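Local coordinates for protein glutaconate coenzyme a-transferase (Acidaminococcus fermentans, PDB 1POI) that catalyses transfer of coenzyme A from acetyl-CoA to glutaconate and (R)-2-hydroxyglutarate, a step in glutamate degradation through the hydroxyglutarate pathway, at residues D8-Y13 with Y32-E37; I61-V66 with W280-K285. All blocks are in the same frame, centred on the assembly; numbering follows the deposited sequence.

Contact 1 (D8-Y13 with Y32-E37)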
loop_
_atom_site.group_PDB
_atom_site.type_symbol
_atom_site.label_atom_id
_atom_site.label_comp_id
_atom_site.label_asym_id
_atom_site.label_seq_id
_atom_site.Cartn_x
_atom_site.Cartn_y
_atom_site.Cartn_z
ATOM N N ASP A 8 -32.399 -6.135 -13.875
ATOM C CA ASP A 8 -32.270 -5.689 -15.243
ATOM C C ASP A 8 -31.162 -6.447 -15.986
ATOM O O ASP A 8 -31.413 -7.085 -17.022
ATOM C CB ASP A 8 -32.007 -4.188 -15.267
ATOM C CG ASP A 8 -33.191 -3.377 -14.739
ATOM O OD1 ASP A 8 -34.355 -3.865 -14.782
ATOM O OD2 ASP A 8 -32.961 -2.232 -14.291
ATOM N N ALA A 9 -29.967 -6.463 -15.405
ATOM C CA ALA A 9 -28.822 -7.131 -16.007
ATOM C C ALA A 9 -29.089 -8.588 -16.320
ATOM O O ALA A 9 -28.911 -9.033 -17.439
ATOM C CB ALA A 9 -27.609 -6.997 -15.110
ATOM N N ILE A 10 -29.515 -9.342 -15.329
ATOM C CA ILE A 10 -29.806 -10.757 -15.538
ATOM C C ILE A 10 -30.837 -11.020 -16.651
ATOM O O ILE A 10 -30.713 -11.985 -17.416
ATOM C CB ILE A 10 -30.290 -11.375 -14.221
ATOM C CG1 ILE A 10 -29.094 -11.513 -13.270
ATOM C CG2 ILE A 10 -31.062 -12.666 -14.477
ATOM C CD1 ILE A 10 -28.052 -12.612 -13.660
ATOM N N ALA A 11 -31.861 -10.169 -16.708
ATOM C CA ALA A 11 -32.933 -10.288 -17.692
ATOM C C ALA A 11 -32.433 -10.043 -19.107
ATOM O O ALA A 11 -32.824 -10.734 -20.049
ATOM C CB ALA A 11 -34.026 -9.311 -17.370
ATOM N N LYS A 12 -31.600 -9.018 -19.244
ATOM C CA LYS A 12 -31.031 -8.641 -20.524
ATOM C C LYS A 12 -29.983 -9.612 -21.056
ATOM O O LYS A 12 -30.114 -10.100 -22.175
ATOM C CB LYS A 12 -30.454 -7.232 -20.433
ATOM C CG LYS A 12 -29.899 -6.710 -21.726
ATOM C CD LYS A 12 -29.627 -5.212 -21.621
ATOM C CE LYS A 12 -29.108 -4.623 -22.941
ATOM N NZ LYS A 12 -28.991 -3.127 -22.878
ATOM N N TYR A 13 -28.979 -9.952 -20.253
ATOM C CA TYR A 13 -27.911 -10.840 -20.726
ATOM C C TYR A 13 -28.046 -12.332 -20.469
ATOM O O TYR A 13 -27.195 -13.093 -20.935
ATOM C CB TYR A 13 -26.553 -10.356 -20.217
ATOM C CG TYR A 13 -26.294 -8.916 -20.522
ATOM C CD1 TYR A 13 -25.845 -8.523 -21.782
ATOM C CD2 TYR A 13 -26.573 -7.933 -19.592
ATOM C CE1 TYR A 13 -25.685 -7.177 -22.115
ATOM C CE2 TYR A 13 -26.415 -6.575 -19.909
ATOM C CZ TYR A 13 -25.973 -6.212 -21.174
ATOM O OH TYR A 13 -25.821 -4.882 -21.508
ATOM N N TYR A 32 -23.273 -15.924 -5.845
ATOM C CA TYR A 32 -24.576 -16.264 -5.259
ATOM C C TYR A 32 -25.727 -15.279 -5.476
ATOM O O TYR A 32 -26.808 -15.699 -5.871
ATOM C CB TYR A 32 -24.446 -16.594 -3.766
ATOM C CG TYR A 32 -24.065 -18.034 -3.526
ATOM C CD1 TYR A 32 -25.007 -19.034 -3.627
ATOM C CD2 TYR A 32 -22.756 -18.399 -3.257
ATOM C CE1 TYR A 32 -24.662 -20.351 -3.482
ATOM C CE2 TYR A 32 -22.409 -19.719 -3.113
ATOM C CZ TYR A 32 -23.370 -20.687 -3.231
ATOM O OH TYR A 32 -23.038 -22.015 -3.151
ATOM N N ALA A 33 -25.519 -13.984 -5.246
ATOM C CA ALA A 33 -26.619 -13.031 -5.447
ATOM C C ALA A 33 -27.269 -13.269 -6.805
ATOM O O ALA A 33 -28.486 -13.427 -6.901
ATOM C CB ALA A 33 -26.131 -11.601 -5.351
ATOM N N ALA A 34 -26.416 -13.414 -7.820
ATOM C CA ALA A 34 -26.820 -13.647 -9.203
ATOM C C ALA A 34 -27.537 -14.974 -9.364
ATOM O O ALA A 34 -28.611 -15.020 -9.952
ATOM C CB ALA A 34 -25.610 -13.608 -10.117
ATOM N N VAL A 35 -26.939 -16.060 -8.890
ATOM C CA VAL A 35 -27.585 -17.354 -9.022
ATOM C C VAL A 35 -28.986 -17.299 -8.426
ATOM O O VAL A 35 -29.879 -18.053 -8.813
ATOM C CB VAL A 35 -26.742 -18.462 -8.394
ATOM C CG1 VAL A 35 -27.574 -19.731 -8.160
ATOM C CG2 VAL A 35 -25.602 -18.776 -9.311
ATOM N N PHE A 36 -29.209 -16.359 -7.526
ATOM C CA PHE A 36 -30.526 -16.239 -6.947
ATOM C C PHE A 36 -31.507 -15.659 -7.941
ATOM O O PHE A 36 -32.613 -16.155 -8.058
ATOM C CB PHE A 36 -30.501 -15.400 -5.666
ATOM C CG PHE A 36 -30.327 -16.215 -4.426
ATOM C CD1 PHE A 36 -29.708 -17.458 -4.483
ATOM C CD2 PHE A 36 -30.809 -15.755 -3.201
ATOM C CE1 PHE A 36 -29.572 -18.250 -3.340
ATOM C CE2 PHE A 36 -30.680 -16.544 -2.047
ATOM C CZ PHE A 36 -30.058 -17.796 -2.122
ATOM N N GLU A 37 -31.092 -14.626 -8.666
ATOM C CA GLU A 37 -31.947 -13.965 -9.649
ATOM C C GLU A 37 -32.233 -14.882 -10.860
ATOM O O GLU A 37 -33.337 -14.879 -11.416
ATOM C CB GLU A 37 -31.327 -12.648 -10.088
ATOM C CG GLU A 37 -32.290 -11.761 -10.839
ATOM C CD GLU A 37 -33.254 -10.983 -9.942
ATOM O OE1 GLU A 37 -33.079 -10.976 -8.696
ATOM O OE2 GLU A 37 -34.177 -10.335 -10.496
#

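Contact 2 (I61-V66 with W280-K285)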
loop_
_atom_site.group_PDB
_atom_site.type_symbol
_atom_site.label_atom_id
_atom_site.label_comp_id
_atom_site.label_asym_id
_atom_site.label_seq_id
_atom_site.Cartn_x
_atom_site.Cartn_y
_atom_site.Cartn_z
ATOM N N ILE A 61 -29.576 -27.121 -10.463
ATOM C CA ILE A 61 -29.966 -28.497 -10.762
ATOM C C ILE A 61 -31.249 -28.892 -10.022
ATOM O O ILE A 61 -32.241 -29.267 -10.653
ATOM C CB ILE A 61 -28.853 -29.477 -10.385
ATOM C CG1 ILE A 61 -27.622 -29.233 -11.246
ATOM C CG2 ILE A 61 -29.329 -30.900 -10.537
ATOM C CD1 ILE A 61 -26.452 -30.073 -10.842
ATOM N N GLY A 62 -31.224 -28.795 -8.694
ATOM C CA GLY A 62 -32.374 -29.130 -7.876
ATOM C C GLY A 62 -33.629 -28.392 -8.288
ATOM O O GLY A 62 -34.724 -28.926 -8.147
ATOM N N ASN A 63 -33.489 -27.146 -8.727
ATOM C CA ASN A 63 -34.635 -26.381 -9.210
ATOM C C ASN A 63 -34.896 -26.725 -10.699
ATOM O O ASN A 63 -35.515 -25.949 -11.442
ATOM C CB ASN A 63 -34.384 -24.882 -9.073
ATOM C CG ASN A 63 -34.648 -24.366 -7.664
ATOM O OD1 ASN A 63 -35.754 -23.889 -7.355
ATOM N ND2 ASN A 63 -33.623 -24.414 -6.813
ATOM N N GLY A 64 -34.398 -27.876 -11.137
ATOM C CA GLY A 64 -34.580 -28.311 -12.515
ATOM C C GLY A 64 -34.280 -27.338 -13.649
ATOM O O GLY A 64 -34.934 -27.417 -14.701
ATOM N N ARG A 65 -33.282 -26.466 -13.472
ATOM C CA ARG A 65 -32.909 -25.490 -14.499
ATOM C C ARG A 65 -31.734 -25.896 -15.401
ATOM O O ARG A 65 -31.213 -25.055 -16.130
ATOM C CB ARG A 65 -32.558 -24.132 -13.882
ATOM C CG ARG A 65 -33.493 -23.626 -12.824
ATOM C CD ARG A 65 -34.836 -23.196 -13.333
ATOM N NE ARG A 65 -35.697 -22.786 -12.211
ATOM C CZ ARG A 65 -35.984 -21.520 -11.908
ATOM N NH1 ARG A 65 -35.490 -20.532 -12.637
ATOM N NH2 ARG A 65 -36.739 -21.226 -10.858
ATOM N N VAL A 66 -31.351 -27.161 -15.423
ATOM C CA VAL A 66 -30.209 -27.550 -16.234
ATOM C C VAL A 66 -30.529 -28.681 -17.210
ATOM O O VAL A 66 -30.938 -29.779 -16.803
ATOM C CB VAL A 66 -29.008 -27.910 -15.314
ATOM C CG1 VAL A 66 -27.840 -28.420 -16.117
ATOM C CG2 VAL A 66 -28.580 -26.683 -14.511
ATOM N N TRP A 280 -35.545 -18.317 1.200
ATOM C CA TRP A 280 -34.337 -17.551 0.850
ATOM C C TRP A 280 -34.267 -16.953 -0.565
ATOM O O TRP A 280 -33.706 -15.862 -0.760
ATOM C CB TRP A 280 -33.091 -18.395 1.133
ATOM C CG TRP A 280 -32.889 -18.623 2.599
ATOM C CD1 TRP A 280 -33.259 -19.719 3.316
ATOM C CD2 TRP A 280 -32.384 -17.677 3.547
ATOM N NE1 TRP A 280 -33.041 -19.506 4.652
ATOM C CE2 TRP A 280 -32.502 -18.263 4.823
ATOM C CE3 TRP A 280 -31.845 -16.385 3.438
ATOM C CZ2 TRP A 280 -32.105 -17.611 5.980
ATOM C CZ3 TRP A 280 -31.450 -15.732 4.600
ATOM C CH2 TRP A 280 -31.585 -16.352 5.852
ATOM N N VAL A 281 -34.857 -17.649 -1.538
ATOM C CA VAL A 281 -34.849 -17.194 -2.919
ATOM C C VAL A 281 -36.138 -16.537 -3.414
ATOM O O VAL A 281 -36.241 -15.301 -3.521
ATOM C CB VAL A 281 -34.519 -18.355 -3.862
ATOM C CG1 VAL A 281 -34.354 -17.845 -5.279
ATOM C CG2 VAL A 281 -33.262 -19.070 -3.394
ATOM N N PHE A 282 -37.144 -17.374 -3.645
ATOM C CA PHE A 282 -38.410 -16.926 -4.202
ATOM C C PHE A 282 -39.194 -15.901 -3.412
ATOM O O PHE A 282 -39.819 -15.017 -3.998
ATOM C CB PHE A 282 -39.248 -18.133 -4.569
ATOM C CG PHE A 282 -38.509 -19.119 -5.440
ATOM C CD1 PHE A 282 -38.092 -18.759 -6.726
ATOM C CD2 PHE A 282 -38.184 -20.389 -4.960
ATOM C CE1 PHE A 282 -37.364 -19.636 -7.513
ATOM C CE2 PHE A 282 -37.439 -21.291 -5.751
ATOM C CZ PHE A 282 -37.031 -20.915 -7.029
ATOM N N ASP A 283 -39.133 -15.974 -2.089
ATOM C CA ASP A 283 -39.851 -15.017 -1.270
ATOM C C ASP A 283 -39.210 -13.645 -1.130
ATOM O O ASP A 283 -39.898 -12.695 -0.751
ATOM C CB ASP A 283 -40.149 -15.599 0.114
ATOM C CG ASP A 283 -41.444 -16.410 0.145
ATOM O OD1 ASP A 283 -42.380 -16.122 -0.645
ATOM O OD2 ASP A 283 -41.525 -17.345 0.970
ATOM N N LEU A 284 -37.927 -13.511 -1.470
ATOM C CA LEU A 284 -37.248 -12.216 -1.328
ATOM C C LEU A 284 -37.208 -11.410 -2.628
ATOM O O LEU A 284 -36.800 -11.927 -3.661
ATOM C CB LEU A 284 -35.837 -12.422 -0.784
ATOM C CG LEU A 284 -35.768 -13.366 0.418
ATOM C CD1 LEU A 284 -34.345 -13.528 0.884
ATOM C CD2 LEU A 284 -36.610 -12.817 1.530
ATOM N N LYS A 285 -37.605 -10.140 -2.554
ATOM C CA LYS A 285 -37.655 -9.230 -3.702
ATOM C C LYS A 285 -36.319 -8.888 -4.348
ATOM O O LYS A 285 -36.253 -8.621 -5.546
ATOM C CB LYS A 285 -38.338 -7.921 -3.306
ATOM C CG LYS A 285 -38.508 -6.944 -4.455
ATOM C CD LYS A 285 -38.890 -5.546 -3.979
ATOM C CE LYS A 285 -38.939 -4.560 -5.159
ATOM N NZ LYS A 285 -39.152 -3.130 -4.758
#

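Contact 1 (D8-Y13 with Y32-E37)
In the Rossmann-like domain of this CoA-transferase subunit, built on a parallel sheet, two helices pack against each other through Ile10 and Glu37. Helix 6-13 precedes the first strand, 19-22, while helix 32-40 is the helix of the beta-alpha-beta crossover that leads from strand 19-22 to its parallel neighbour 46-49. The backbones come closest at this pair, with Ile10 CA 7.0 Å from Glu37 CA.

The contact is carried by the branch point of Ile10 (CB, CG1 and CG2) and the aliphatic part of Glu37. Ile10 CG2 meets Glu37 CG at 3.9 Å, and Ile10 CG1 lies 4.0 Å from Glu37 CB. The two side chains therefore cross at a slant, methylene against isoleucine branch, with no hydrogen bond from one segment to the other. Glu37 extends first away from its backbone nitrogen (chi1 -166°) and then turns about the CB-CG bond (chi2 80°), which leaves CB and CG for Ile10 while the carboxylate goes on to polar partners.

That carboxylate is well provided for although the residue is buried. OE1 forms a salt bridge with Arg40, one turn further along the same helix. OE2 forms another with Lys7 and accepts a hydrogen bond from Gln41, so the Lys7 pairing adds an ionic tie between the same two helices; these charges would be expected to favour the ionised acid. Next to Ile10 on helix 6-13, Ala9 rests on Ala236 and Val238 of strand 236-239. On the crossover helix, Ala34 receives the tip of the CG1 branch of Ile10: the bend at chi2 (-71°) leaves Ile10 CD1 4.4 Å from Ala34 CB.

Contact 2 (I61-V66 with W280-K285)
Asn63, Arg65 and Phe282 all carry CG beside the backbone nitrogen and opposite the carbonyl carbon, a choice of chi1 (-52° in Phe282) that sends the phenyl ring out to meet the amide and the guanidinium coming from the other direction. The ring is met at its rim. Asn63 OD1 lies in the ring plane, 3.3 Å from Phe282 CZ and 3.5 Å from Phe282 CE2, so the amide oxygen faces the partly positive C-H edge of the phenyl group, with the amide and ring planes 62° apart. Arg65 NH2 reaches the neighbouring part of the same edge, 3.8 Å from Phe282 CE1. Its guanidinium is turned only 22° from the ring plane, and since NH2 stays near that plane, it does not sit over the aromatic face.

The asparagine and arginine belong to the turn that closes helix 55-62 and leads into strand 66-71, within the beta-alpha-beta crossover from strand 46-49. This turn is a Schellman motif: Arg65 N bonds to Leu60 O, Gly64 N lies 2.6 Å from Ile61 O, and Gly64 supplies the positive phi of the C-prime position. Phe282 belongs to the C-terminal part of helix 270-282, more than two hundred residues later.

Polar partners elsewhere hold the two groups that touch the ring. Asn63 ND2 donates to Met59 O, which leaves OD1 turned to the phenylalanine. Arg65 gives NH1 to Ile43 O and NH2 to Leu39 O, while a weak bond joins Arg65 NE to Asn63 O at 3.3 Å, with this oxygen in the guanidinium plane. Val281 CG1 stands 4.1 Å above one face of the Phe282 ring, displaced toward its rim.

The centres of the two contacts lie about 12 Å apart, on the same side of the chain's centre, and they follow one another in series: contact 1 closes before contact 2 opens. Helix 32-40 joins them. Its Phe36 packs on the C-terminal part of helix 270-282, with Phe36 CZ 3.7 Å from Val281 CG2, and Arg40 of the same helix, already tied to contact 1, donates from NE to Val281 O in contact 2. Contact 1 thus sets the leading helix 6-13 against the first crossover helix, and contact 2 brings the turn that follows the next crossover helix, 55-62, to a late helix, so that elements distant in sequence gather around helix 32-40.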